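Local coordinates for lectin (Cicer arietinum, PDB 3V6N), which is a plant albumin with hemagglutination activity, built on a four-bladed hemopexin-type beta-propeller that binds calcium and sodium ions, at residues 10-15 with 86-91; 186-191 with 211-216; 133-138 with 155-160. One frame throughout, in Å; residues are numbered along the deposited sequence.

Interaction 1 of 3, residues 10-15 with 86-91; sequences FRSSRN and IDYAPH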
loop_
_atom_site.group_PDB
_atom_site.type_symbol
_atom_site.label_atom_id
_atom_site.label_comp_id
_atom_site.label_asym_id
_atom_site.label_seq_id
_atom_site.Cartn_x
_atom_site.Cartn_y
_atom_site.Cartn_z
ATOM N N PHE A 10 1.033 -4.724 20.089
ATOM C CA PHE A 10 -0.088 -4.091 20.777
ATOM C C PHE A 10 -0.648 -5.010 21.861
ATOM O O PHE A 10 -0.601 -6.241 21.747
ATOM C CB PHE A 10 -1.161 -3.558 19.801
ATOM C CG PHE A 10 -1.983 -4.627 19.099
ATOM C CD1 PHE A 10 -1.623 -5.086 17.828
ATOM C CD2 PHE A 10 -3.156 -5.125 19.677
ATOM C CE1 PHE A 10 -2.397 -6.031 17.164
ATOM C CE2 PHE A 10 -3.919 -6.096 19.022
ATOM C CZ PHE A 10 -3.544 -6.544 17.759
ATOM N N ARG A 11 -1.137 -4.395 22.925
ATOM C CA ARG A 11 -1.786 -5.092 24.017
ATOM C C ARG A 11 -3.139 -5.606 23.539
ATOM O O ARG A 11 -3.880 -4.859 22.906
ATOM C CB ARG A 11 -2.017 -4.085 25.150
ATOM C CG ARG A 11 -2.677 -4.673 26.381
ATOM C CD ARG A 11 -2.922 -3.634 27.455
ATOM N NE ARG A 11 -3.705 -2.501 26.961
ATOM C CZ ARG A 11 -3.781 -1.337 27.587
ATOM N NH1 ARG A 11 -3.106 -1.159 28.729
ATOM N NH2 ARG A 11 -4.502 -0.349 27.069
ATOM N N SER A 12 -3.454 -6.868 23.827
ATOM C CA SER A 12 -4.806 -7.405 23.605
ATOM C C SER A 12 -5.818 -6.938 24.654
ATOM O O SER A 12 -5.446 -6.566 25.774
ATOM C CB SER A 12 -4.787 -8.925 23.632
ATOM O OG SER A 12 -6.060 -9.451 23.265
ATOM N N SER A 13 -7.101 -6.983 24.294
ATOM C CA SER A 13 -8.184 -6.796 25.281
ATOM C C SER A 13 -8.308 -7.993 26.238
ATOM O O SER A 13 -8.896 -7.868 27.314
ATOM C CB SER A 13 -9.528 -6.569 24.597
ATOM O OG SER A 13 -9.884 -7.732 23.852
ATOM N N ARG A 14 -7.788 -9.155 25.845
ATOM C CA ARG A 14 -7.660 -10.280 26.784
ATOM C C ARG A 14 -6.522 -10.024 27.807
ATOM O O ARG A 14 -5.411 -9.632 27.419
ATOM C CB ARG A 14 -7.404 -11.589 26.029
ATOM C CG ARG A 14 -8.462 -11.921 24.977
ATOM C CD ARG A 14 -9.735 -12.340 25.685
ATOM N NE ARG A 14 -10.836 -12.625 24.770
ATOM C CZ ARG A 14 -11.170 -13.840 24.355
ATOM N NH1 ARG A 14 -10.479 -14.907 24.752
ATOM N NH2 ARG A 14 -12.204 -13.979 23.538
ATOM N N ASN A 15 -6.823 -10.249 29.091
ATOM C CA ASN A 15 -5.864 -10.099 30.189
ATOM C C ASN A 15 -4.514 -10.759 29.912
ATOM O O ASN A 15 -4.457 -11.933 29.545
ATOM C CB ASN A 15 -6.443 -10.672 31.510
ATOM C CG ASN A 15 -7.675 -9.905 32.019
ATOM O OD1 ASN A 15 -7.952 -8.786 31.589
ATOM N ND2 ASN A 15 -8.421 -10.520 32.960
ATOM N N ILE A 86 -8.114 -1.837 12.425
ATOM C CA ILE A 86 -8.663 -3.188 12.315
ATOM C C ILE A 86 -9.416 -3.672 13.566
ATOM O O ILE A 86 -9.156 -3.219 14.681
ATOM C CB ILE A 86 -7.599 -4.256 11.946
ATOM C CG1 ILE A 86 -6.482 -4.326 13.016
ATOM C CG2 ILE A 86 -7.068 -4.049 10.532
ATOM C CD1 ILE A 86 -5.693 -5.624 12.976
ATOM N N ASP A 87 -10.361 -4.589 13.347
ATOM C CA ASP A 87 -10.937 -5.366 14.424
ATOM C C ASP A 87 -10.124 -6.653 14.465
ATOM O O ASP A 87 -10.223 -7.461 13.555
ATOM C CB ASP A 87 -12.412 -5.654 14.135
ATOM C CG ASP A 87 -13.082 -6.540 15.208
ATOM O OD1 ASP A 87 -12.400 -7.214 16.012
ATOM O OD2 ASP A 87 -14.322 -6.593 15.203
ATOM N N TYR A 88 -9.315 -6.838 15.506
ATOM C CA TYR A 88 -8.426 -8.005 15.577
ATOM C C TYR A 88 -9.079 -9.239 16.228
ATOM O O TYR A 88 -8.458 -10.306 16.314
ATOM C CB TYR A 88 -7.073 -7.657 16.232
ATOM C CG TYR A 88 -7.153 -7.115 17.653
ATOM C CD1 TYR A 88 -7.230 -5.734 17.890
ATOM C CD2 TYR A 88 -7.129 -7.973 18.759
ATOM C CE1 TYR A 88 -7.298 -5.228 19.169
ATOM C CE2 TYR A 88 -7.212 -7.480 20.054
ATOM C CZ TYR A 88 -7.285 -6.111 20.255
ATOM O OH TYR A 88 -7.350 -5.596 21.528
ATOM N N ALA A 89 -10.327 -9.080 16.684
ATOM C CA ALA A 89 -11.201 -10.211 17.042
ATOM C C ALA A 89 -10.456 -11.362 17.725
ATOM O O ALA A 89 -10.320 -12.437 17.142
ATOM C CB ALA A 89 -11.909 -10.728 15.790
ATOM N N PRO A 90 -9.988 -11.136 18.966
ATOM C CA PRO A 90 -9.066 -12.049 19.642
ATOM C C PRO A 90 -9.568 -13.480 19.702
ATOM O O PRO A 90 -10.720 -13.713 20.092
ATOM C CB PRO A 90 -8.989 -11.494 21.068
ATOM C CG PRO A 90 -9.486 -10.098 20.991
ATOM C CD PRO A 90 -10.441 -10.041 19.843
ATOM N N HIS A 91 -8.718 -14.428 19.314
ATOM C CA HIS A 91 -9.033 -15.860 19.450
ATOM C C HIS A 91 -10.144 -16.322 18.548
ATOM O O HIS A 91 -10.734 -17.372 18.787
ATOM C CB HIS A 91 -9.400 -16.207 20.897
ATOM C CG HIS A 91 -8.273 -16.013 21.872
ATOM N ND1 HIS A 91 -7.667 -17.040 22.490
ATOM C CD2 HIS A 91 -7.636 -14.854 22.319
ATOM C CE1 HIS A 91 -6.697 -16.568 23.297
ATOM N NE2 HIS A 91 -6.679 -15.231 23.190
#

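Interaction 2 of 3, residues 186-191 with 211-216; sequences YLFKGE and KKTLDY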
loop_
_atom_site.group_PDB
_atom_site.type_symbol
_atom_site.label_atom_id
_atom_site.label_comp_id
_atom_site.label_asym_id
_atom_site.label_seq_id
_atom_site.Cartn_x
_atom_site.Cartn_y
_atom_site.Cartn_z
ATOM N N TYR A 186 6.200 -1.551 27.831
ATOM C CA TYR A 186 7.431 -2.184 27.407
ATOM C C TYR A 186 7.955 -1.486 26.158
ATOM O O TYR A 186 7.192 -1.185 25.236
ATOM C CB TYR A 186 7.209 -3.667 27.110
ATOM C CG TYR A 186 6.757 -4.492 28.304
ATOM C CD1 TYR A 186 7.678 -5.195 29.091
ATOM C CD2 TYR A 186 5.409 -4.569 28.647
ATOM C CE1 TYR A 186 7.260 -5.952 30.185
ATOM C CE2 TYR A 186 4.993 -5.316 29.734
ATOM C CZ TYR A 186 5.917 -6.011 30.493
ATOM O OH TYR A 186 5.477 -6.754 31.562
ATOM N N LEU A 187 9.252 -1.225 26.144
ATOM C CA LEU A 187 9.937 -0.663 24.978
ATOM C C LEU A 187 10.895 -1.710 24.453
ATOM O O LEU A 187 11.529 -2.400 25.225
ATOM C CB LEU A 187 10.705 0.614 25.353
ATOM C CG LEU A 187 9.985 1.685 26.192
ATOM C CD1 LEU A 187 10.922 2.867 26.442
ATOM C CD2 LEU A 187 8.686 2.158 25.534
ATOM N N PHE A 188 10.999 -1.836 23.141
ATOM C CA PHE A 188 11.899 -2.828 22.552
ATOM C C PHE A 188 12.898 -2.182 21.601
ATOM O O PHE A 188 12.566 -1.228 20.883
ATOM C CB PHE A 188 11.098 -3.928 21.831
ATOM C CG PHE A 188 10.123 -4.650 22.733
ATOM C CD1 PHE A 188 8.790 -4.260 22.796
ATOM C CD2 PHE A 188 10.549 -5.707 23.536
ATOM C CE1 PHE A 188 7.892 -4.920 23.638
ATOM C CE2 PHE A 188 9.666 -6.365 24.387
ATOM C CZ PHE A 188 8.332 -5.971 24.438
ATOM N N LYS A 189 14.115 -2.718 21.604
ATOM C CA LYS A 189 15.136 -2.370 20.622
ATOM C C LYS A 189 16.186 -3.488 20.531
ATOM O O LYS A 189 16.875 -3.800 21.519
ATOM C CB LYS A 189 15.801 -1.027 20.958
ATOM C CG LYS A 189 16.675 -0.484 19.834
ATOM C CD LYS A 189 17.120 0.925 20.173
ATOM C CE LYS A 189 17.613 1.698 18.958
ATOM N NZ LYS A 189 17.902 3.071 19.466
ATOM N N GLY A 190 16.301 -4.087 19.340
ATOM C CA GLY A 190 17.230 -5.194 19.127
ATOM C C GLY A 190 16.898 -6.310 20.092
ATOM O O GLY A 190 15.736 -6.661 20.248
ATOM N N GLU A 191 17.915 -6.842 20.770
ATOM C CA GLU A 191 17.708 -7.925 21.734
ATOM C C GLU A 191 17.257 -7.436 23.116
ATOM O O GLU A 191 17.111 -8.249 24.038
ATOM C CB GLU A 191 18.974 -8.796 21.855
ATOM C CG GLU A 191 20.200 -8.065 22.401
ATOM C CD GLU A 191 21.531 -8.700 21.994
ATOM O OE1 GLU A 191 22.594 -8.140 22.366
ATOM O OE2 GLU A 191 21.533 -9.745 21.301
ATOM N N LYS A 211 17.287 -4.699 30.052
ATOM C CA LYS A 211 17.634 -6.128 30.089
ATOM C C LYS A 211 17.414 -6.845 28.755
ATOM O O LYS A 211 17.013 -6.234 27.767
ATOM C CB LYS A 211 16.864 -6.866 31.193
ATOM C CG LYS A 211 17.092 -6.366 32.606
ATOM C CD LYS A 211 15.887 -5.566 33.052
ATOM C CE LYS A 211 15.763 -5.539 34.568
ATOM N NZ LYS A 211 16.427 -4.340 35.162
ATOM N N LYS A 212 17.679 -8.147 28.752
ATOM C CA LYS A 212 17.536 -8.987 27.571
ATOM C C LYS A 212 16.150 -9.606 27.493
ATOM O O LYS A 212 15.687 -10.253 28.433
ATOM C CB LYS A 212 18.601 -10.083 27.561
ATOM C CG LYS A 212 19.995 -9.555 27.256
ATOM C CD LYS A 212 20.865 -10.620 26.612
ATOM C CE LYS A 212 20.235 -11.189 25.336
ATOM N NZ LYS A 212 20.823 -12.501 24.949
ATOM N N THR A 213 15.494 -9.398 26.358
ATOM C CA THR A 213 14.136 -9.873 26.150
ATOM C C THR A 213 13.974 -11.380 26.405
ATOM O O THR A 213 12.960 -11.814 26.978
ATOM C CB THR A 213 13.624 -9.471 24.748
ATOM O OG1 THR A 213 13.819 -8.058 24.559
ATOM C CG2 THR A 213 12.139 -9.789 24.591
ATOM N N LEU A 214 14.973 -12.161 25.992
ATOM C CA LEU A 214 14.953 -13.623 26.148
ATOM C C LEU A 214 15.057 -14.087 27.613
ATOM O O LEU A 214 14.568 -15.165 27.950
ATOM C CB LEU A 214 16.024 -14.295 25.264
ATOM C CG LEU A 214 15.736 -14.318 23.750
ATOM C CD1 LEU A 214 16.921 -14.839 22.949
ATOM C CD2 LEU A 214 14.481 -15.130 23.435
ATOM N N ASP A 215 15.678 -13.283 28.476
ATOM C CA ASP A 215 15.667 -13.570 29.920
ATOM C C ASP A 215 14.269 -13.375 30.541
ATOM O O ASP A 215 13.878 -14.115 31.444
ATOM C CB ASP A 215 16.678 -12.700 30.676
ATOM C CG ASP A 215 18.133 -13.009 30.319
ATOM O OD1 ASP A 215 18.414 -14.067 29.720
ATOM O OD2 ASP A 215 19.011 -12.185 30.663
ATOM N N TYR A 216 13.525 -12.382 30.058
ATOM C CA TYR A 216 12.201 -12.064 30.611
ATOM C C TYR A 216 11.102 -12.969 30.028
ATOM O O TYR A 216 10.159 -13.341 30.738
ATOM C CB TYR A 216 11.890 -10.587 30.360
ATOM C CG TYR A 216 10.640 -10.028 31.027
ATOM C CD1 TYR A 216 10.625 -9.733 32.383
ATOM C CD2 TYR A 216 9.493 -9.739 30.280
ATOM C CE1 TYR A 216 9.505 -9.184 32.993
ATOM C CE2 TYR A 216 8.357 -9.208 30.882
ATOM C CZ TYR A 216 8.374 -8.930 32.242
ATOM O OH TYR A 216 7.278 -8.392 32.858
HETATM O O HOH W 1 13.722 -6.960 22.222
HETATM O O HOH W 2 17.216 -10.924 24.225
#

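Interaction 3 of 3, residues 133-138 with 155-160; sequences YLFKGD and KSISDG. With SO4 (sulfate ion), chain H.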
loop_
_atom_site.group_PDB
_atom_site.type_symbol
_atom_site.label_atom_id
_atom_site.label_comp_id
_atom_site.label_asym_id
_atom_site.label_seq_id
_atom_site.Cartn_x
_atom_site.Cartn_y
_atom_site.Cartn_z
ATOM N N TYR A 133 0.996 7.473 22.668
ATOM C CA TYR A 133 2.334 7.966 22.421
ATOM C C TYR A 133 2.904 7.324 21.162
ATOM O O TYR A 133 2.806 6.112 20.984
ATOM C CB TYR A 133 3.225 7.688 23.626
ATOM C CG TYR A 133 2.816 8.439 24.875
ATOM C CD1 TYR A 133 3.239 9.754 25.077
ATOM C CD2 TYR A 133 2.007 7.851 25.841
ATOM C CE1 TYR A 133 2.881 10.453 26.211
ATOM C CE2 TYR A 133 1.643 8.545 26.994
ATOM C CZ TYR A 133 2.086 9.846 27.163
ATOM O OH TYR A 133 1.755 10.565 28.275
ATOM N N LEU A 134 3.494 8.137 20.290
ATOM C CA LEU A 134 4.059 7.645 19.038
ATOM C C LEU A 134 5.493 8.114 18.886
ATOM O O LEU A 134 5.819 9.249 19.253
ATOM C CB LEU A 134 3.216 8.076 17.824
ATOM C CG LEU A 134 1.744 7.652 17.895
ATOM C CD1 LEU A 134 0.926 8.839 18.369
ATOM C CD2 LEU A 134 1.213 7.153 16.560
ATOM N N PHE A 135 6.338 7.247 18.336
ATOM C CA PHE A 135 7.781 7.494 18.319
ATOM C C PHE A 135 8.328 7.422 16.907
ATOM O O PHE A 135 8.011 6.469 16.168
ATOM C CB PHE A 135 8.531 6.486 19.222
ATOM C CG PHE A 135 8.103 6.522 20.662
ATOM C CD1 PHE A 135 8.716 7.382 21.563
ATOM C CD2 PHE A 135 7.068 5.700 21.121
ATOM C CE1 PHE A 135 8.313 7.429 22.895
ATOM C CE2 PHE A 135 6.670 5.739 22.456
ATOM C CZ PHE A 135 7.294 6.603 23.347
ATOM N N LYS A 136 9.157 8.409 16.548
ATOM C CA LYS A 136 9.893 8.389 15.273
ATOM C C LYS A 136 11.266 9.028 15.464
ATOM O O LYS A 136 11.366 10.181 15.908
ATOM C CB LYS A 136 9.104 9.086 14.139
ATOM C CG LYS A 136 9.814 9.137 12.771
ATOM C CD LYS A 136 10.092 7.748 12.214
ATOM C CE LYS A 136 10.759 7.766 10.838
ATOM N NZ LYS A 136 9.745 8.034 9.771
ATOM N N GLY A 137 12.314 8.268 15.127
ATOM C CA GLY A 137 13.699 8.637 15.455
ATOM C C GLY A 137 13.825 8.975 16.927
ATOM O O GLY A 137 13.365 8.211 17.791
ATOM N N ASP A 138 14.413 10.130 17.222
ATOM C CA ASP A 138 14.560 10.583 18.602
ATOM C C ASP A 138 13.396 11.470 19.108
ATOM O O ASP A 138 13.529 12.123 20.144
ATOM C CB ASP A 138 15.924 11.284 18.795
ATOM C CG ASP A 138 16.041 12.580 18.002
ATOM O OD1 ASP A 138 15.133 12.877 17.221
ATOM O OD2 ASP A 138 17.038 13.318 18.171
ATOM N N LYS A 155 8.209 16.463 20.598
ATOM C CA LYS A 155 9.356 16.729 21.483
ATOM C C LYS A 155 10.407 15.630 21.393
ATOM O O LYS A 155 10.107 14.525 20.945
ATOM C CB LYS A 155 8.883 16.826 22.933
ATOM C CG LYS A 155 8.232 18.145 23.293
ATOM C CD LYS A 155 7.544 18.077 24.651
ATOM C CE LYS A 155 7.201 19.478 25.159
ATOM N NZ LYS A 155 6.070 19.466 26.132
ATOM N N SER A 156 11.629 15.928 21.835
ATOM C CA SER A 156 12.631 14.895 22.029
ATOM C C SER A 156 12.108 13.838 23.047
ATOM O O SER A 156 11.455 14.183 24.047
ATOM C CB SER A 156 13.978 15.512 22.457
ATOM O OG SER A 156 14.592 16.279 21.394
ATOM N N ILE A 157 12.367 12.562 22.758
ATOM C CA ILE A 157 12.063 11.449 23.674
ATOM C C ILE A 157 12.566 11.735 25.100
ATOM O O ILE A 157 11.853 11.494 26.084
ATOM C CB ILE A 157 12.662 10.112 23.156
ATOM C CG1 ILE A 157 11.851 9.576 21.958
ATOM C CG2 ILE A 157 12.751 9.088 24.279
ATOM C CD1 ILE A 157 12.350 8.260 21.377
ATOM N N SER A 158 13.783 12.268 25.180
ATOM C CA SER A 158 14.409 12.709 26.435
ATOM C C SER A 158 13.700 13.834 27.206
ATOM O O SER A 158 13.910 13.961 28.415
ATOM C CB SER A 158 15.864 13.105 26.186
ATOM O OG SER A 158 16.663 11.981 26.451
ATOM N N ASP A 159 12.919 14.663 26.517
ATOM C CA ASP A 159 12.130 15.695 27.189
ATOM C C ASP A 159 11.027 15.050 28.010
ATOM O O ASP A 159 10.772 15.467 29.134
ATOM C CB ASP A 159 11.475 16.680 26.201
ATOM C CG ASP A 159 12.478 17.524 25.435
ATOM O OD1 ASP A 159 13.626 17.679 25.892
ATOM O OD2 ASP A 159 12.108 18.041 24.353
ATOM N N GLY A 160 10.366 14.042 27.437
ATOM C CA GLY A 160 9.202 13.427 28.067
ATOM C C GLY A 160 9.532 12.224 28.917
ATOM O O GLY A 160 8.793 11.894 29.843
HETATM S S SO4 H . 4.443 12.967 28.701
HETATM O O1 SO4 H . 5.135 13.699 29.783
HETATM O O2 SO4 H . 3.060 12.656 29.095
HETATM O O3 SO4 H . 4.456 13.797 27.490
HETATM O O4 SO4 H . 5.240 11.739 28.576
HETATM O O HOH W 3 15.571 11.662 22.800
#

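Interaction 1 of 3, residues 10-15 with 86-91
Phe-10 drives the edge of its ring into the face of Tyr-88, an edge-to-face aromatic pair with planes at 59° and centroids 4.6 Å apart. Phe-10 CE2 does most of the touching: it hangs over the centre of the tyrosine ring and lies 3.5 Å from Tyr-88 CE1. In both residues CG sits between the backbone N and the carbonyl carbon (chi1 71° in Phe-10, 59° in Tyr-88), a choice that swings each ring into the gap between the two segments. Tyr-19 is stacked with the Phe-10 ring, and both members of the edge-to-face pair are buried. The phenol reaches on to Ser-13, whose backbone N approaches near the ring plane and gives Tyr-88 OH a weak bond of 3.1 Å; Asp-69 OD1 is a second partner of that hydroxyl. The contact joins two blades of the hemopexin propeller: the end of strand 6-11 and the loop after it meet the turn after strand 82-87. Toward the surface the fit relaxes. Pro-90 CG comes to 3.7 Å from Ser-13 OG, a hydroxyl that is hydrogen-bonded to Asn-73. Beyond it the exposed Arg-14, bent at chi2, stacks its guanidinium almost parallel to the imidazole of His-91. Arg-14 NH1 is displaced toward the rim of that ring, 3.7 Å from His-91 CD2, while Glu-17 engages His-91 NE2.

Interaction 2 of 3, residues 186-191 with 211-216
Within one blade of the hemopexin propeller, the tight turn after strand 184-189 reaches over to the start of helix 213-216, where the backbone of Glu-191 meets that of Thr-213. Glu-191 O takes the N-H of Thr-213 at 3.1 Å in a nearly straight bond (168° at the hydrogen). The same carbonyl receives a water hydrogen, the water oxygen lying 2.7 Å from Glu-191 O, and this water in turn accepts from the backbone N of Leu-214. One carbonyl thus serves two successive N-H groups of the first helical turn, the first directly and the second through water. The side chain of Thr-213 adds another link. With OG1 beside its own backbone N (chi1 -52°), the hydroxyl faces the turn and donates to a second water at 2.6 Å from Thr-213 OG1, and that water donates to Gly-190 O. Farther along, Tyr-186 and Tyr-216 extend their side chains roughly at right angles and join at their hydroxyls, Tyr-186 OH lying 2.8 Å from Tyr-216 OH in a hydrogen bond. The rings are oblique to each other, and one step back from the hydroxyls Tyr-186 CE1 rests 3.5 Å from Tyr-216 CE2. Trp-217 and Phe-177 also meet the Tyr-186 ring, while Tyr-193 meets that of Tyr-216. Here the short helix is tied back to the turn between the second and third strands; a four-stranded antiparallel blade ending in such a helix is characteristic of hemopexin-type propellers.

Interaction 3 of 3, residues 133-138 with 155-160
Ile-157 touches Asp-138, Gly-137 and Phe-135 in turn as its side chain runs out from helix 157-160. Its CB lies 3.7 Å from Asp-138 O, and CG1 passes the same oxygen even more closely, with 3.5 Å between Ile-157 CG1 and Asp-138 O. CG1 is placed beside the backbone N (chi1 -74°) and the chain is then fully extended, which carries the terminal methyl to Gly-137 and Phe-135. There Ile-157 CD1 sits 3.7 Å from Gly-137 O and makes its main apolar contact with the phenylalanine, at 3.7 Å from Phe-135 CD1. CG1 lies at the edge of that ring, near its plane, and the two side chains cross at about a right angle. Asp-138 O, brushed by these carbons, is also the polar centre of the contact: the N-H of Ile-157 points at it almost straight, with 2.9 Å between Ile-157 N and Asp-138 O. The donor is tilted 30° from the carbonyl plane. Beside it the CA-H of Ser-156 gives a weaker contact, and a water that donates weakly to Asp-138 O accepts from Ser-158 N. The contact lies within one hemopexin blade, fastening the turn after strand 131-136 to the helix after strand 149-156. Gly-137 N bonds to the calcium ligand Asp-121. Two residues before Phe-135, Tyr-133 OH donates to sulfate O2 at 2.6 Å; Tyr-140 and Gly-201 also hold this ion, which is probably from the crystallisation liquor. The chemistry thus pairs a directional backbone bond with an apolar contact of Ile-157 and Phe-135 beside it, and implies that Asp-138 O is both hydrogen-bonded and packed against carbon.

Interactions 2 and 3 show one solution used twice, each fastening the turn between the second and third strands of a blade to the helix after the fourth, whereas interaction 1 joins two blades. Interactions 1 and 3 fall on opposite sides of the chain's centre, with their own centres 26 Å apart. Interactions 2 and 3 come nearer, their closest atoms about 5 Å apart, yet no two of the three touch. Their common reference is the central channel, where Asn-7, Asp-65, Asp-121 and Asp-174 bind calcium. The side chain of Phe-10 lies about 5 Å from the sodium ion, and those of Phe-188 and Phe-135 each about 8 Å from it.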